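Local coordinates for DNA sulfur modification protein DndE (Escherichia coli, PDB 4LRV) that takes part in the phosphorothioate modification of DNA, in which sulfur enters the backbone, and probably binds DNA, at residues F44-E49 with W94-E99. Numbering follows the deposited sequence.
Sequences FRYSPE and WAAHVE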
loop_
_atom_site.group_PDB
_atom_site.type_symbol
_atom_site.label_atom_id
_atom_site.label_comp_id
_atom_site.label_asym_id
_atom_site.label_seq_id
_atom_site.Cartn_x
_atom_site.Cartn_y
_atom_site.Cartn_z
ATOM N N PHE A 44 24.770 -1.652 19.160
ATOM C CA PHE A 44 25.201 -2.916 18.613
ATOM C C PHE A 44 26.072 -2.708 17.371
ATOM O O PHE A 44 25.805 -1.831 16.561
ATOM C CB PHE A 44 24.008 -3.817 18.294
ATOM C CG PHE A 44 24.400 -5.122 17.681
ATOM C CD1 PHE A 44 24.687 -6.216 18.482
ATOM C CD2 PHE A 44 24.521 -5.245 16.299
ATOM C CE1 PHE A 44 25.066 -7.425 17.917
ATOM C CE2 PHE A 44 24.906 -6.441 15.727
ATOM C CZ PHE A 44 25.180 -7.537 16.540
ATOM N N ARG A 45 27.130 -3.509 17.262
ATOM C CA ARG A 45 27.996 -3.528 16.096
ATOM C C ARG A 45 28.503 -4.942 15.880
ATOM O O ARG A 45 28.952 -5.614 16.818
ATOM C CB ARG A 45 29.192 -2.590 16.259
ATOM C CG ARG A 45 28.900 -1.095 16.155
ATOM C CD ARG A 45 28.426 -0.698 14.769
ATOM N NE ARG A 45 28.189 0.740 14.677
ATOM C CZ ARG A 45 27.076 1.361 15.074
ATOM N NH1 ARG A 45 26.073 0.677 15.613
ATOM N NH2 ARG A 45 26.971 2.677 14.944
ATOM N N TYR A 46 28.425 -5.394 14.639
ATOM C CA TYR A 46 29.023 -6.655 14.266
ATOM C C TYR A 46 30.549 -6.577 14.367
ATOM O O TYR A 46 31.149 -5.535 14.120
ATOM C CB TYR A 46 28.603 -7.049 12.848
ATOM C CG TYR A 46 29.281 -8.302 12.347
ATOM C CD1 TYR A 46 30.479 -8.230 11.640
ATOM C CD2 TYR A 46 28.737 -9.558 12.599
ATOM C CE1 TYR A 46 31.109 -9.373 11.183
ATOM C CE2 TYR A 46 29.367 -10.715 12.147
ATOM C CZ TYR A 46 30.548 -10.614 11.435
ATOM O OH TYR A 46 31.185 -11.749 10.979
ATOM N N SER A 47 31.165 -7.699 14.716
ATOM C CA SER A 47 32.607 -7.823 14.662
ATOM C C SER A 47 32.943 -9.282 14.331
ATOM O O SER A 47 32.411 -10.192 14.958
ATOM C CB SER A 47 33.234 -7.380 15.984
ATOM O OG SER A 47 34.614 -7.136 15.822
ATOM N N PRO A 48 33.838 -9.506 13.353
ATOM C CA PRO A 48 33.997 -10.854 12.801
ATOM C C PRO A 48 34.643 -11.838 13.765
ATOM O O PRO A 48 34.396 -13.041 13.676
ATOM C CB PRO A 48 34.888 -10.630 11.571
ATOM C CG PRO A 48 35.693 -9.417 11.910
ATOM C CD PRO A 48 34.834 -8.559 12.813
ATOM N N GLU A 49 35.444 -11.336 14.696
ATOM C CA GLU A 49 36.161 -12.225 15.616
ATOM C C GLU A 49 35.285 -12.720 16.782
ATOM O O GLU A 49 35.773 -13.376 17.689
ATOM C CB GLU A 49 37.462 -11.562 16.111
ATOM C CG GLU A 49 37.321 -10.645 17.346
ATOM C CD GLU A 49 36.261 -9.567 17.187
ATOM O OE1 GLU A 49 36.262 -8.891 16.145
ATOM O OE2 GLU A 49 35.427 -9.399 18.104
ATOM N N TRP A 94 25.058 -7.729 8.072
ATOM C CA TRP A 94 23.646 -7.401 7.783
ATOM C C TRP A 94 22.704 -8.302 8.589
ATOM O O TRP A 94 21.770 -7.819 9.212
ATOM C CB TRP A 94 23.314 -7.476 6.269
ATOM C CG TRP A 94 21.806 -7.469 5.985
ATOM C CD1 TRP A 94 20.970 -6.404 6.075
ATOM C CD2 TRP A 94 20.981 -8.593 5.611
ATOM N NE1 TRP A 94 19.680 -6.783 5.778
ATOM C CE2 TRP A 94 19.660 -8.119 5.491
ATOM C CE3 TRP A 94 21.236 -9.949 5.364
ATOM C CZ2 TRP A 94 18.590 -8.949 5.136
ATOM C CZ3 TRP A 94 20.178 -10.773 5.021
ATOM C CH2 TRP A 94 18.866 -10.269 4.904
ATOM N N ALA A 95 22.968 -9.606 8.579
ATOM C CA ALA A 95 22.167 -10.571 9.340
ATOM C C ALA A 95 22.219 -10.343 10.852
ATOM O O ALA A 95 21.191 -10.364 11.522
ATOM C CB ALA A 95 22.585 -11.999 9.003
ATOM N N ALA A 96 23.416 -10.120 11.386
ATOM C CA ALA A 96 23.567 -9.856 12.805
ATOM C C ALA A 96 22.723 -8.647 13.222
ATOM O O ALA A 96 22.065 -8.680 14.267
ATOM C CB ALA A 96 25.032 -9.649 13.161
ATOM N N HIS A 97 22.741 -7.595 12.399
ATOM C CA HIS A 97 21.925 -6.419 12.631
ATOM C C HIS A 97 20.425 -6.687 12.555
ATOM O O HIS A 97 19.660 -6.114 13.319
ATOM C CB HIS A 97 22.307 -5.283 11.677
ATOM C CG HIS A 97 23.372 -4.383 12.216
ATOM N ND1 HIS A 97 24.609 -4.247 11.620
ATOM C CD2 HIS A 97 23.394 -3.601 13.320
ATOM C CE1 HIS A 97 25.339 -3.401 12.323
ATOM N NE2 HIS A 97 24.626 -2.996 13.360
ATOM N N VAL A 98 19.995 -7.550 11.641
ATOM C CA VAL A 98 18.570 -7.876 11.576
ATOM C C VAL A 98 18.155 -8.610 12.850
ATOM O O VAL A 98 17.130 -8.278 13.456
ATOM C CB VAL A 98 18.186 -8.647 10.290
ATOM C CG1 VAL A 98 16.723 -9.024 10.321
ATOM C CG2 VAL A 98 18.445 -7.783 9.074
ATOM N N GLU A 99 18.987 -9.561 13.272
ATOM C CA GLU A 99 18.754 -10.325 14.504
ATOM C C GLU A 99 18.701 -9.419 15.725
ATOM O O GLU A 99 17.778 -9.518 16.536
ATOM C CB GLU A 99 19.839 -11.392 14.690
ATOM C CG GLU A 99 19.845 -12.111 16.025
ATOM C CD GLU A 99 21.171 -12.835 16.296
ATOM O OE1 GLU A 99 22.150 -12.621 15.528
ATOM O OE2 GLU A 99 21.243 -13.626 17.273
#
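Phe44 turns one edge of its phenyl ring onto a face of the imidazole of His97, a T-shaped pair with centroids 5.3 Å apart and planes at 81°. The edge that leads is the CD2-CE2 side: Phe44 CD2 lies 3.6 Å from His97 CD2, and CE2 stands over the rim of the imidazole. Further round the same ring, Phe44 CZ meets Ala96 CB at 4.0 Å, while CE2 comes near the backbone oxygen of Ala96. The methyl of Ala96 also receives Tyr46, whose CD2 is 3.7 Å away. Alanine suits this place because its short side chain lets two aromatic rings from one stretch of loop settle against the helix surface. The side chains of Phe44 and Tyr46 start out toward the helix, while that of Arg45 starts away; in both aromatics CG lies anti to the backbone N (chi1 178° and 175°), which carries the ring out from the loop to the helix. An alanine in place of this phenylalanine would probably strip the imidazole of its edge-on partner from the loop and open a gap beside the methyl of Ala96.

Polar bonds flank these rings in the loop. Arg45 folds back so that NH1 donates to Phe44 O at 2.7 Å, the oxygen lying close to the guanidinium plane, and NH1 also bonds Ser42 O. The Tyr46 hydroxyl is hydrogen-bonded to Asp51, so a tyrosine can pack its ring on the helix and still satisfy its polar end; its backbone N bonds the hydroxyl of Tyr82. Histidine suits its place because ND1 makes a weak hydrogen bond back to Ala93 O while the flat ring offers a face to Phe44. His97 also meets Phe36, Ser39 and Val40, wedged between the loop and helix 28-40. The contact thus fastens the loop between helix 28-40 and strand 61-62 along helix 87-103, where Tyr46 also touches Lys92 and Ala93, and Phe44 touches Asp100.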